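PDB 3O2I: uncharacterized protein from Leptospirillum rubarum, which is of unknown function, belongs to an uncharacterised family and forms a two-chain assembly. Local coordinates for residues B[60-65]-B[85-90]. Sequence-based numbering, arbitrary orientation.
Sequences LLEAFQ and TAHGFV
Glu62 and His87 meet through a single hydrogen bond between their side chains. His87 NE2 gives its hydrogen to Glu62 OE1 at 3.0 Å, with an N-H...O angle of 160°. The carboxylate oxygen sits at the edge of the imidazole, close to the ring plane. The ring nitrogen reaches OE1 from the syn side of the carboxylate, somewhat out of the carboxylate plane. The two flat groups are steeply turned against each other, with their planes 66° apart. OE2 stays back, 4.1 Å from His87 NE2, so one oxygen does the work.

Glu62 gets there with an extended chain. Its CG lies anti to the carbonyl carbon (chi1 -80°), and the rest of the side chain runs straight on, which carries the carboxylate from helix 53-63 to the imidazole of His87. The two side chains cross at about a right angle. His87 likewise holds CG anti to its carbonyl carbon, which helps bring the NE2 edge of the ring to Glu62. OE1 also takes part in a hydrogen bond with Tyr82 OH, and the two bonds together probably restrict the turning of the carboxylate. With an alanine here the carboxylate is gone, and His87 NE2 and Tyr82 OH would probably lose their shared partner, with the imidazole freer to turn. The contact is small, burying 62 Å² in all, and lies near the surface.

The bond joins the C-terminal parts of helices 53-63 and 72-87. Gly88 follows with positive phi and turns the chain out of the helix toward strand 90-91. Between the same helices Leu60 packs on Val79 and Ala63 on Tyr82, while beyond the turn Phe89 stacks on Trp51 and Val90 pairs with Leu46 of strand 41-47. On helix 53-63, Leu60 and Leu61 also pack on Ile113 of the second subunit.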
loop_
_atom_site.group_PDB
_atom_site.type_symbol
_atom_site.label_atom_id
_atom_site.label_comp_id
_atom_site.label_asym_id
_atom_site.label_seq_id
_atom_site.Cartn_x
_atom_site.Cartn_y
_atom_site.Cartn_z
ATOM N N LEU B 60 -16.913 -5.694 6.498
ATOM C CA LEU B 60 -17.710 -5.067 5.445
ATOM C C LEU B 60 -19.194 -5.396 5.642
ATOM O O LEU B 60 -20.057 -4.529 5.483
ATOM C CB LEU B 60 -17.254 -5.497 4.035
ATOM C CG LEU B 60 -15.783 -5.362 3.609
ATOM C CD1 LEU B 60 -15.637 -5.313 2.071
ATOM C CD2 LEU B 60 -15.108 -4.164 4.239
ATOM N N LEU B 61 -19.489 -6.651 5.971
ATOM C CA LEU B 61 -20.863 -7.030 6.290
ATOM C C LEU B 61 -21.400 -6.107 7.388
ATOM O O LEU B 61 -22.509 -5.591 7.276
ATOM C CB LEU B 61 -20.958 -8.501 6.710
ATOM C CG LEU B 61 -20.550 -9.489 5.610
ATOM C CD1 LEU B 61 -20.533 -10.918 6.126
ATOM C CD2 LEU B 61 -21.465 -9.376 4.396
ATOM N N GLU B 62 -20.596 -5.870 8.425
ATOM C CA GLU B 62 -21.018 -4.989 9.507
ATOM C C GLU B 62 -21.382 -3.613 8.960
ATOM O O GLU B 62 -22.468 -3.102 9.218
ATOM C CB GLU B 62 -19.937 -4.858 10.578
ATOM C CG GLU B 62 -19.856 -6.017 11.559
ATOM C CD GLU B 62 -18.813 -5.780 12.645
ATOM O OE1 GLU B 62 -18.770 -4.659 13.204
ATOM O OE2 GLU B 62 -18.030 -6.712 12.937
ATOM N N ALA B 63 -20.471 -3.014 8.202
ATOM C CA ALA B 63 -20.743 -1.719 7.584
ATOM C C ALA B 63 -22.070 -1.716 6.809
ATOM O O ALA B 63 -22.768 -0.704 6.751
ATOM C CB ALA B 63 -19.600 -1.320 6.665
ATOM N N PHE B 64 -22.408 -2.848 6.204
ATOM C CA PHE B 64 -23.544 -2.904 5.292
ATOM C C PHE B 64 -24.887 -2.642 5.971
ATOM O O PHE B 64 -25.916 -2.580 5.308
ATOM C CB PHE B 64 -23.565 -4.235 4.541
ATOM C CG PHE B 64 -22.629 -4.277 3.363
ATOM C CD1 PHE B 64 -21.832 -3.183 3.048
ATOM C CD2 PHE B 64 -22.553 -5.405 2.567
ATOM C CE1 PHE B 64 -20.982 -3.223 1.962
ATOM C CE2 PHE B 64 -21.706 -5.446 1.483
ATOM C CZ PHE B 64 -20.917 -4.353 1.183
ATOM N N GLN B 65 -24.864 -2.458 7.284
ATOM C CA GLN B 65 -26.095 -2.314 8.052
ATOM C C GLN B 65 -26.526 -0.864 8.247
ATOM O O GLN B 65 -27.711 -0.561 8.241
ATOM C CB GLN B 65 -25.971 -3.040 9.389
ATOM C CG GLN B 65 -25.584 -4.499 9.209
ATOM C CD GLN B 65 -25.529 -5.261 10.510
ATOM O OE1 GLN B 65 -26.093 -4.837 11.521
ATOM N NE2 GLN B 65 -24.849 -6.401 10.495
ATOM N N THR B 85 -14.611 4.963 12.068
ATOM C CA THR B 85 -15.362 5.385 13.256
ATOM C C THR B 85 -15.612 4.264 14.264
ATOM O O THR B 85 -15.520 4.469 15.472
ATOM C CB THR B 85 -16.720 5.989 12.864
ATOM O OG1 THR B 85 -16.508 7.204 12.137
ATOM C CG2 THR B 85 -17.544 6.290 14.102
ATOM N N ALA B 86 -15.911 3.076 13.758
ATOM C CA ALA B 86 -16.334 1.967 14.602
ATOM C C ALA B 86 -15.210 1.053 15.086
ATOM O O ALA B 86 -15.349 0.397 16.112
ATOM C CB ALA B 86 -17.400 1.149 13.889
ATOM N N HIS B 87 -14.100 0.985 14.357
ATOM C CA HIS B 87 -13.094 -0.016 14.696
ATOM C C HIS B 87 -11.649 0.493 14.764
ATOM O O HIS B 87 -10.717 -0.298 14.916
ATOM C CB HIS B 87 -13.215 -1.226 13.766
ATOM C CG HIS B 87 -14.407 -2.084 14.049
ATOM N ND1 HIS B 87 -14.467 -2.939 15.128
ATOM C CD2 HIS B 87 -15.585 -2.220 13.396
ATOM C CE1 HIS B 87 -15.630 -3.567 15.127
ATOM N NE2 HIS B 87 -16.329 -3.146 14.088
ATOM N N GLY B 88 -11.468 1.805 14.668
ATOM C CA GLY B 88 -10.174 2.410 14.930
ATOM C C GLY B 88 -9.179 2.399 13.780
ATOM O O GLY B 88 -7.983 2.615 13.994
ATOM N N PHE B 89 -9.662 2.145 12.566
ATOM C CA PHE B 89 -8.833 2.273 11.372
ATOM C C PHE B 89 -8.576 3.754 11.112
ATOM O O PHE B 89 -9.444 4.601 11.353
ATOM C CB PHE B 89 -9.531 1.666 10.149
ATOM C CG PHE B 89 -9.649 0.164 10.181
ATOM C CD1 PHE B 89 -8.728 -0.630 9.521
ATOM C CD2 PHE B 89 -10.708 -0.452 10.839
ATOM C CE1 PHE B 89 -8.839 -2.009 9.539
ATOM C CE2 PHE B 89 -10.827 -1.839 10.858
ATOM C CZ PHE B 89 -9.894 -2.617 10.220
ATOM N N VAL B 90 -7.382 4.075 10.634
ATOM C CA VAL B 90 -7.078 5.446 10.247
ATOM C C VAL B 90 -6.790 5.435 8.758
ATOM O O VAL B 90 -6.085 4.554 8.272
ATOM C CB VAL B 90 -5.894 6.042 11.058
ATOM C CG1 VAL B 90 -6.174 5.927 12.538
ATOM C CG2 VAL B 90 -4.604 5.345 10.734
#